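PDB 5HAX: nucleoporin NUP170, which probably serves as a scaffold component of the nuclear pore complex, pairing a beta-propeller with a helical C-terminal region. Local coordinates for residues S45-I58 / N479-I493. Sequence-based numbering, arbitrary orientation.
Sequences SSWAPFHVVRHHNI and NTGVHIVRRRRLVDI. With PO4 (phosphate ion), chain C.
P49 O is gripped by two donors from opposite faces of its carbonyl plane: R488 N at 3.0 Å, nearly straight (168°), and R487 NH1, also 3.0 Å from P49 O. The guanidinium of R487 gets there because its chain turns about CB-CG (chi2 63°), which also lays CD over one face of the F50 ring, 4.1 Å from the centroid. With R487 replaced by an alanine, P49 O would probably keep just the R488 N donor of this pair, E462 would lose its salt-bridge mate and the F50 face the CD methylene over it. H51 is sandwiched: R488 CD lies 3.5 Å above one ring face and V53 CG1 covers the opposite one. V53 CG1 also sits over the centre of the R486 guanidinium, whose charge is met by E473. H51/R486 and H56/V482 pair regularly; between them V53 (psi -31°) and R54 face I484 alone, a beta bulge in which V53 N reaches I484 O and I484 N reaches R54 O, both at 2.9 Å. I493 CG2 packs over the W47 five-membered ring. Strand 50-57 edges a sheet continuing through 481-487, 473-478 and 440-445, consistent with an N-terminal strand closing a propeller blade, while W47 stacks on F516 of helix 506-520 and S46 touches helix 490-501.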
ATOM      1  N   SER A  45     -13.203   0.669  19.407  1.00 57.50           N
ATOM      2  CA  SER A  45     -12.837   2.033  19.749  1.00 53.30           C
ATOM      3  C   SER A  45     -12.717   2.896  18.498  1.00 57.60           C
ATOM      4  O   SER A  45     -12.412   2.410  17.405  1.00 52.79           O
ATOM      5  CB  SER A  45     -11.512   2.054  20.511  1.00 56.81           C
ATOM      6  OG  SER A  45     -11.063   3.381  20.722  1.00 54.67           O
ATOM      7  N   SER A  46     -12.961   4.195  18.674  1.00 50.46           N
ATOM      8  CA  SER A  46     -12.761   5.151  17.592  1.00 54.32           C
ATOM      9  C   SER A  46     -11.292   5.283  17.212  1.00 52.75           C
ATOM     10  O   SER A  46     -10.989   5.772  16.119  1.00 46.68           O
ATOM     11  CB  SER A  46     -13.319   6.517  17.991  1.00 54.78           C
ATOM     12  OG  SER A  46     -12.703   6.992  19.173  1.00 61.09           O
ATOM     13  N   TRP A  47     -10.382   4.859  18.085  1.00 51.78           N
ATOM     14  CA  TRP A  47      -8.950   4.906  17.830  1.00 51.56           C
ATOM     15  C   TRP A  47      -8.416   3.628  17.199  1.00 47.24           C
ATOM     16  O   TRP A  47      -7.201   3.506  17.015  1.00 40.93           O
ATOM     17  CB  TRP A  47      -8.202   5.181  19.138  1.00 54.01           C
ATOM     18  CG  TRP A  47      -8.410   6.564  19.656  1.00 47.25           C
ATOM     19  CD1 TRP A  47      -9.514   7.046  20.296  1.00 51.10           C
ATOM     20  CD2 TRP A  47      -7.482   7.648  19.582  1.00 48.08           C
ATOM     21  NE1 TRP A  47      -9.331   8.366  20.624  1.00 59.80           N
ATOM     22  CE2 TRP A  47      -8.090   8.761  20.196  1.00 53.61           C
ATOM     23  CE3 TRP A  47      -6.196   7.787  19.057  1.00 48.52           C
ATOM     24  CZ2 TRP A  47      -7.455   9.995  20.299  1.00 55.54           C
ATOM     25  CZ3 TRP A  47      -5.568   9.012  19.158  1.00 54.02           C
ATOM     26  CH2 TRP A  47      -6.196  10.100  19.776  1.00 56.27           C
ATOM     27  N   ALA A  48      -9.287   2.679  16.872  1.00 44.73           N
ATOM     28  CA  ALA A  48      -8.843   1.442  16.250  1.00 49.34           C
ATOM     29  C   ALA A  48      -8.089   1.754  14.960  1.00 43.40           C
ATOM     30  O   ALA A  48      -8.563   2.565  14.154  1.00 45.47           O
ATOM     31  CB  ALA A  48     -10.041   0.541  15.955  1.00 47.01           C
ATOM     32  N   PRO A  49      -6.911   1.158  14.733  1.00 40.75           N
ATOM     33  CA  PRO A  49      -6.180   1.442  13.489  1.00 39.92           C
ATOM     34  C   PRO A  49      -6.779   0.766  12.267  1.00 38.22           C
ATOM     35  O   PRO A  49      -6.540   1.231  11.145  1.00 43.92           O
ATOM     36  CB  PRO A  49      -4.771   0.908  13.786  1.00 40.58           C
ATOM     37  CG  PRO A  49      -5.002  -0.202  14.756  1.00 40.53           C
ATOM     38  CD  PRO A  49      -6.185   0.211  15.596  1.00 45.45           C
ATOM     39  N   PHE A  50      -7.540  -0.308  12.455  1.00 33.59           N
ATOM     40  CA  PHE A  50      -8.208  -1.024  11.380  1.00 39.10           C
ATOM     41  C   PHE A  50      -9.600  -1.402  11.862  1.00 41.04           C
ATOM     42  O   PHE A  50      -9.871  -1.420  13.064  1.00 41.56           O
ATOM     43  CB  PHE A  50      -7.445  -2.295  10.974  1.00 40.03           C
ATOM     44  CG  PHE A  50      -6.021  -2.054  10.550  1.00 41.38           C
ATOM     45  CD1 PHE A  50      -5.684  -2.014   9.209  1.00 39.56           C
ATOM     46  CD2 PHE A  50      -5.018  -1.891  11.493  1.00 37.95           C
ATOM     47  CE1 PHE A  50      -4.375  -1.806   8.813  1.00 41.83           C
ATOM     48  CE2 PHE A  50      -3.707  -1.679  11.103  1.00 37.98           C
ATOM     49  CZ  PHE A  50      -3.387  -1.639   9.762  1.00 36.37           C
ATOM     50  N   HIS A  51     -10.491  -1.710  10.921  1.00 38.23           N
ATOM     51  CA  HIS A  51     -11.785  -2.255  11.307  1.00 46.71           C
ATOM     52  C   HIS A  51     -12.436  -2.941  10.114  1.00 41.23           C
ATOM     53  O   HIS A  51     -12.146  -2.621   8.957  1.00 44.50           O
ATOM     54  CB  HIS A  51     -12.711  -1.173  11.888  1.00 44.88           C
ATOM     55  CG  HIS A  51     -13.158  -0.136  10.902  1.00 45.99           C
ATOM     56  ND1 HIS A  51     -12.340   0.363   9.911  1.00 56.74           N
ATOM     57  CD2 HIS A  51     -14.340   0.513  10.774  1.00 57.96           C
ATOM     58  CE1 HIS A  51     -13.002   1.267   9.210  1.00 49.59           C
ATOM     59  NE2 HIS A  51     -14.218   1.375   9.713  1.00 57.85           N
ATOM     60  N   VAL A  52     -13.302  -3.904  10.421  1.00 41.63           N
ATOM     61  CA  VAL A  52     -14.022  -4.662   9.403  1.00 42.83           C
ATOM     62  C   VAL A  52     -15.166  -3.807   8.874  1.00 40.49           C
ATOM     63  O   VAL A  52     -15.956  -3.261   9.651  1.00 45.67           O
ATOM     64  CB  VAL A  52     -14.548  -5.987   9.982  1.00 47.10           C
ATOM     65  CG1 VAL A  52     -15.276  -6.791   8.912  1.00 45.54           C
ATOM     66  CG2 VAL A  52     -13.410  -6.806  10.579  1.00 48.12           C
ATOM     67  N   VAL A  53     -15.273  -3.708   7.547  1.00 44.34           N
ATOM     68  CA  VAL A  53     -16.290  -2.861   6.922  1.00 48.00           C
ATOM     69  C   VAL A  53     -17.419  -3.695   6.320  1.00 56.05           C
ATOM     70  O   VAL A  53     -18.569  -3.247   6.282  1.00 59.58           O
ATOM     71  CB  VAL A  53     -15.663  -1.934   5.861  1.00 53.78           C
ATOM     72  CG1 VAL A  53     -14.819  -0.859   6.538  1.00 56.30           C
ATOM     73  CG2 VAL A  53     -14.837  -2.719   4.855  1.00 55.13           C
ATOM     74  N   ARG A  54     -17.119  -4.901   5.846  1.00 49.08           N
ATOM     75  CA  ARG A  54     -18.165  -5.777   5.319  1.00 56.36           C
ATOM     76  C   ARG A  54     -17.595  -7.179   5.135  1.00 54.71           C
ATOM     77  O   ARG A  54     -16.388  -7.402   5.262  1.00 52.36           O
ATOM     78  CB  ARG A  54     -18.736  -5.248   3.999  1.00 54.11           C
ATOM     79  CG  ARG A  54     -17.741  -5.243   2.861  1.00 54.64           C
ATOM     80  CD  ARG A  54     -18.266  -4.491   1.648  1.00 61.58           C
ATOM     81  NE  ARG A  54     -17.162  -3.952   0.859  1.00 62.90           N
ATOM     82  CZ  ARG A  54     -16.783  -2.676   0.851  1.00 60.28           C
ATOM     83  NH1 ARG A  54     -15.755  -2.304   0.101  1.00 68.13           N
ATOM     84  NH2 ARG A  54     -17.425  -1.767   1.575  1.00 63.04           N
ATOM     85  N   HIS A  55     -18.488  -8.126   4.833  1.00 52.75           N
ATOM     86  CA  HIS A  55     -18.123  -9.523   4.636  1.00 51.69           C
ATOM     87  C   HIS A  55     -18.906 -10.090   3.458  1.00 56.11           C
ATOM     88  O   HIS A  55     -20.019  -9.647   3.166  1.00 54.47           O
ATOM     89  CB  HIS A  55     -18.392 -10.357   5.897  1.00 64.60           C
ATOM     90  CG  HIS A  55     -19.846 -10.584   6.173  1.00 79.57           C
ATOM     91  ND1 HIS A  55     -20.622  -9.683   6.868  1.00 91.00           N
ATOM     92  CD2 HIS A  55     -20.663 -11.614   5.851  1.00 84.14           C
ATOM     93  CE1 HIS A  55     -21.856 -10.145   6.960  1.00 98.32           C
ATOM     94  NE2 HIS A  55     -21.909 -11.316   6.352  1.00 98.46           N
ATOM     95  N   HIS A  56     -18.311 -11.080   2.790  1.00 55.20           N
ATOM     96  CA  HIS A  56     -18.899 -11.714   1.611  1.00 52.38           C
ATOM     97  C   HIS A  56     -18.848 -13.225   1.790  1.00 54.88           C
ATOM     98  O   HIS A  56     -17.764 -13.817   1.788  1.00 52.62           O
ATOM     99  CB  HIS A  56     -18.162 -11.304   0.335  1.00 48.20           C
ATOM    100  CG  HIS A  56     -18.088  -9.825   0.124  1.00 60.31           C
ATOM    101  ND1 HIS A  56     -19.181  -9.069  -0.240  1.00 57.57           N
ATOM    102  CD2 HIS A  56     -17.046  -8.964   0.209  1.00 57.52           C
ATOM    103  CE1 HIS A  56     -18.818  -7.803  -0.361  1.00 63.39           C
ATOM    104  NE2 HIS A  56     -17.528  -7.713  -0.094  1.00 67.51           N
ATOM    105  N   ASN A  57     -20.014 -13.849   1.923  1.00 55.93           N
ATOM    106  CA  ASN A  57     -20.080 -15.293   2.093  1.00 55.91           C
ATOM    107  C   ASN A  57     -19.646 -16.015   0.823  1.00 57.12           C
ATOM    108  O   ASN A  57     -19.787 -15.506  -0.291  1.00 54.98           O
ATOM    109  CB  ASN A  57     -21.498 -15.724   2.469  1.00 58.42           C
ATOM    110  CG  ASN A  57     -21.848 -15.388   3.904  1.00 64.83           C
ATOM    111  OD1 ASN A  57     -21.443 -16.087   4.832  1.00 82.43           O
ATOM    112  ND2 ASN A  57     -22.611 -14.318   4.093  1.00 78.36           N
ATOM    113  N   ILE A  58     -19.104 -17.213   1.005  1.00 51.91           N
ATOM    114  CA  ILE A  58     -18.805 -18.082  -0.139  1.00 58.57           C
ATOM    115  C   ILE A  58     -20.121 -18.510  -0.786  1.00 55.07           C
ATOM    116  O   ILE A  58     -21.066 -18.875  -0.065  1.00 57.49           O
ATOM    117  CB  ILE A  58     -17.992 -19.299   0.315  1.00 57.94           C
ATOM    118  CG1 ILE A  58     -16.588 -18.866   0.753  1.00 58.49           C
ATOM    119  CG2 ILE A  58     -17.886 -20.333  -0.807  1.00 53.96           C
ATOM    120  CD1 ILE A  58     -15.791 -19.954   1.449  1.00 59.16           C
ATOM    121  N   ASN A 479     -12.567 -19.877   5.416  1.00 53.10           N
ATOM    122  CA  ASN A 479     -13.298 -21.013   4.874  1.00 50.64           C
ATOM    123  C   ASN A 479     -14.797 -20.760   4.786  1.00 49.31           C
ATOM    124  O   ASN A 479     -15.523 -21.626   4.285  1.00 58.38           O
ATOM    125  CB  ASN A 479     -13.035 -22.260   5.723  1.00 57.64           C
ATOM    126  CG  ASN A 479     -13.436 -22.074   7.174  1.00 63.18           C
ATOM    127  OD1 ASN A 479     -13.367 -20.969   7.712  1.00 62.97           O
ATOM    128  ND2 ASN A 479     -13.858 -23.157   7.815  1.00 81.08           N
ATOM    129  N   THR A 480     -15.271 -19.601   5.254  1.00 54.22           N
ATOM    130  CA  THR A 480     -16.682 -19.248   5.205  1.00 49.42           C
ATOM    131  C   THR A 480     -16.976 -18.002   4.382  1.00 53.05           C
ATOM    132  O   THR A 480     -18.131 -17.809   3.989  1.00 58.71           O
ATOM    133  CB  THR A 480     -17.233 -19.028   6.624  1.00 60.53           C
ATOM    134  OG1 THR A 480     -16.686 -17.823   7.173  1.00 71.29           O
ATOM    135  CG2 THR A 480     -16.883 -20.205   7.527  1.00 68.83           C
ATOM    136  N   GLY A 481     -15.985 -17.159   4.111  1.00 53.93           N
ATOM    137  CA  GLY A 481     -16.230 -15.955   3.345  1.00 56.06           C
ATOM    138  C   GLY A 481     -14.994 -15.080   3.280  1.00 52.25           C
ATOM    139  O   GLY A 481     -13.900 -15.476   3.689  1.00 47.49           O
ATOM    140  N   VAL A 482     -15.201 -13.878   2.743  1.00 45.98           N
ATOM    141  CA  VAL A 482     -14.157 -12.870   2.581  1.00 47.81           C
ATOM    142  C   VAL A 482     -14.552 -11.663   3.422  1.00 51.31           C
ATOM    143  O   VAL A 482     -15.629 -11.089   3.220  1.00 47.86           O
ATOM    144  CB  VAL A 482     -13.975 -12.466   1.108  1.00 51.36           C
ATOM    145  CG1 VAL A 482     -12.949 -11.338   0.975  1.00 48.83           C
ATOM    146  CG2 VAL A 482     -13.568 -13.667   0.268  1.00 49.52           C
ATOM    147  N   HIS A 483     -13.683 -11.281   4.353  1.00 47.00           N
ATOM    148  CA  HIS A 483     -13.887 -10.107   5.191  1.00 46.71           C
ATOM    149  C   HIS A 483     -13.005  -8.966   4.696  1.00 46.42           C
ATOM    150  O   HIS A 483     -11.824  -9.169   4.400  1.00 48.91           O
ATOM    151  CB  HIS A 483     -13.559 -10.414   6.653  1.00 50.36           C
ATOM    152  CG  HIS A 483     -14.250 -11.630   7.189  1.00 56.76           C
ATOM    153  ND1 HIS A 483     -15.403 -11.561   7.943  1.00 57.35           N
ATOM    154  CD2 HIS A 483     -13.949 -12.947   7.083  1.00 59.28           C
ATOM    155  CE1 HIS A 483     -15.782 -12.782   8.276  1.00 62.63           C
ATOM    156  NE2 HIS A 483     -14.917 -13.642   7.767  1.00 66.29           N
ATOM    157  N   ILE A 484     -13.581  -7.768   4.609  1.00 45.57           N
ATOM    158  CA  ILE A 484     -12.857  -6.580   4.165  1.00 42.84           C
ATOM    159  C   ILE A 484     -12.429  -5.797   5.400  1.00 45.44           C
ATOM    160  O   ILE A 484     -13.267  -5.402   6.220  1.00 43.69           O
ATOM    161  CB  ILE A 484     -13.713  -5.707   3.235  1.00 47.02           C
ATOM    162  CG1 ILE A 484     -14.264  -6.529   2.064  1.00 44.83           C
ATOM    163  CG2 ILE A 484     -12.888  -4.533   2.720  1.00 45.68           C
ATOM    164  CD1 ILE A 484     -13.199  -7.129   1.159  1.00 39.42           C
ATOM    165  N   VAL A 485     -11.125  -5.571   5.527  1.00 41.85           N
ATOM    166  CA  VAL A 485     -10.544  -4.783   6.609  1.00 39.29           C
ATOM    167  C   VAL A 485      -9.967  -3.518   5.994  1.00 42.60           C
ATOM    168  O   VAL A 485      -9.273  -3.583   4.974  1.00 40.15           O
ATOM    169  CB  VAL A 485      -9.460  -5.575   7.360  1.00 40.51           C
ATOM    170  CG1 VAL A 485      -8.878  -4.740   8.498  1.00 36.00           C
ATOM    171  CG2 VAL A 485     -10.027  -6.887   7.886  1.00 45.52           C
ATOM    172  N   ARG A 486     -10.247  -2.373   6.615  1.00 43.28           N
ATOM    173  CA  ARG A 486      -9.850  -1.070   6.093  1.00 42.26           C
ATOM    174  C   ARG A 486      -8.956  -0.360   7.101  1.00 37.40           C
ATOM    175  O   ARG A 486      -9.255  -0.338   8.299  1.00 39.12           O
ATOM    176  CB  ARG A 486     -11.078  -0.210   5.778  1.00 46.49           C
ATOM    177  CG  ARG A 486     -10.750   1.200   5.291  1.00 53.53           C
ATOM    178  CD  ARG A 486     -12.018   1.997   5.020  1.00 49.52           C
ATOM    179  NE  ARG A 486     -12.809   1.412   3.939  1.00 58.97           N
ATOM    180  CZ  ARG A 486     -14.120   1.577   3.790  1.00 68.09           C
ATOM    181  NH1 ARG A 486     -14.809   2.307   4.657  1.00 62.89           N
ATOM    182  NH2 ARG A 486     -14.748   1.002   2.774  1.00 63.99           N
ATOM    183  N   ARG A 487      -7.865   0.216   6.605  1.00 42.35           N
ATOM    184  CA  ARG A 487      -7.011   1.071   7.415  1.00 37.61           C
ATOM    185  C   ARG A 487      -7.707   2.399   7.683  1.00 41.36           C
ATOM    186  O   ARG A 487      -8.303   2.998   6.782  1.00 40.01           O
ATOM    187  CB  ARG A 487      -5.680   1.300   6.692  1.00 40.42           C
ATOM    188  CG  ARG A 487      -4.767   2.352   7.301  1.00 42.95           C
ATOM    189  CD  ARG A 487      -4.320   1.974   8.697  1.00 40.05           C
ATOM    190  NE  ARG A 487      -3.273   2.870   9.184  1.00 38.96           N
ATOM    191  CZ  ARG A 487      -3.099   3.205  10.459  1.00 35.67           C
ATOM    192  NH1 ARG A 487      -3.903   2.729  11.402  1.00 34.91           N
ATOM    193  NH2 ARG A 487      -2.115   4.028  10.792  1.00 35.54           N
ATOM    194  N   ARG A 488      -7.632   2.862   8.928  1.00 39.13           N
ATOM    195  CA  ARG A 488      -8.232   4.129   9.329  1.00 41.68           C
ATOM    196  C   ARG A 488      -7.165   5.210   9.415  1.00 46.48           C
ATOM    197  O   ARG A 488      -6.094   4.990   9.991  1.00 42.83           O
ATOM    198  CB  ARG A 488      -8.958   3.987  10.666  1.00 45.80           C
ATOM    199  CG  ARG A 488     -10.259   3.221  10.535  1.00 49.94           C
ATOM    200  CD  ARG A 488     -10.910   2.930  11.869  1.00 60.71           C
ATOM    201  NE  ARG A 488     -11.733   4.039  12.343  1.00 50.87           N
ATOM    202  CZ  ARG A 488     -12.841   3.897  13.066  1.00 76.65           C
ATOM    203  NH1 ARG A 488     -13.519   4.969  13.452  1.00 83.94           N
ATOM    204  NH2 ARG A 488     -13.277   2.689  13.403  1.00 63.91           N
ATOM    205  N   ARG A 489      -7.461   6.366   8.827  1.00 41.71           N
ATOM    206  CA  ARG A 489      -6.580   7.522   8.840  1.00 40.26           C
ATOM    207  C   ARG A 489      -6.828   8.364  10.087  1.00 41.00           C
ATOM    208  O   ARG A 489      -7.790   8.160  10.830  1.00 41.80           O
ATOM    209  CB  ARG A 489      -6.800   8.375   7.590  1.00 40.33           C
ATOM    210  CG  ARG A 489      -6.702   7.621   6.268  1.00 43.92           C
ATOM    211  CD  ARG A 489      -7.372   8.406   5.144  1.00 45.26           C
ATOM    212  NE  ARG A 489      -8.813   8.533   5.358  1.00 42.36           N
ATOM    213  CZ  ARG A 489      -9.611   9.329   4.655  1.00 52.44           C
ATOM    214  NH1 ARG A 489     -10.908   9.371   4.928  1.00 45.98           N
ATOM    215  NH2 ARG A 489      -9.122  10.087   3.683  1.00 44.45           N
ATOM    216  N   LEU A 490      -5.942   9.337  10.304  1.00 42.95           N
ATOM    217  CA  LEU A 490      -6.127  10.284  11.398  1.00 41.44           C
ATOM    218  C   LEU A 490      -7.481  10.982  11.299  1.00 39.24           C
ATOM    219  O   LEU A 490      -8.204  11.097  12.293  1.00 42.04           O
ATOM    220  CB  LEU A 490      -4.989  11.304  11.397  1.00 44.18           C
ATOM    221  CG  LEU A 490      -5.161  12.517  12.316  1.00 45.42           C
ATOM    222  CD1 LEU A 490      -5.351  12.082  13.762  1.00 44.29           C
ATOM    223  CD2 LEU A 490      -3.969  13.456  12.185  1.00 45.61           C
ATOM    224  N   VAL A 491      -7.840  11.457  10.101  1.00 40.38           N
ATOM    225  CA  VAL A 491      -9.108  12.168   9.938  1.00 44.64           C
ATOM    226  C   VAL A 491     -10.288  11.254  10.237  1.00 46.23           C
ATOM    227  O   VAL A 491     -11.320  11.709  10.743  1.00 47.48           O
ATOM    228  CB  VAL A 491      -9.219  12.773   8.522  1.00 46.00           C
ATOM    229  CG1 VAL A 491      -8.211  13.899   8.345  1.00 46.96           C
ATOM    230  CG2 VAL A 491      -9.044  11.700   7.450  1.00 47.98           C
ATOM    231  N   ASP A 492     -10.164   9.960   9.927  1.00 45.02           N
ATOM    232  CA  ASP A 492     -11.217   9.014  10.285  1.00 44.85           C
ATOM    233  C   ASP A 492     -11.333   8.872  11.796  1.00 44.26           C
ATOM    234  O   ASP A 492     -12.442   8.862  12.343  1.00 48.28           O
ATOM    235  CB  ASP A 492     -10.945   7.653   9.644  1.00 45.93           C
ATOM    236  CG  ASP A 492     -10.827   7.728   8.136  1.00 45.10           C
ATOM    237  OD1 ASP A 492     -11.709   8.338   7.494  1.00 51.26           O
ATOM    238  OD2 ASP A 492      -9.845   7.177   7.595  1.00 45.51           O
ATOM    239  N   ILE A 493     -10.195   8.755  12.487  1.00 47.98           N
ATOM    240  CA  ILE A 493     -10.205   8.652  13.943  1.00 46.90           C
ATOM    241  C   ILE A 493     -10.709   9.950  14.560  1.00 46.49           C
ATOM    242  O   ILE A 493     -11.541   9.945  15.475  1.00 44.49           O
ATOM    243  CB  ILE A 493      -8.797   8.301  14.459  1.00 48.36           C
ATOM    244  CG1 ILE A 493      -8.365   6.925  13.940  1.00 49.15           C
ATOM    245  CG2 ILE A 493      -8.752   8.343  15.987  1.00 52.05           C
ATOM    246  CD1 ILE A 493      -6.892   6.634  14.143  1.00 53.66           C
TER
HETATM  247  P   PO4 C 901     -13.707   5.126  22.496  1.00 83.36           P
HETATM  248  O1  PO4 C 901     -12.626   4.271  23.114  1.00 80.01           O
HETATM  249  O2  PO4 C 901     -13.526   5.175  21.000  1.00 74.75           O
HETATM  250  O3  PO4 C 901     -13.611   6.528  23.052  1.00 92.68           O
HETATM  251  O4  PO4 C 901     -15.064   4.542  22.807  1.00 82.48           O
HETATM  252  O   HOH W   1     -14.703   0.048   0.435  1.00 66.19           O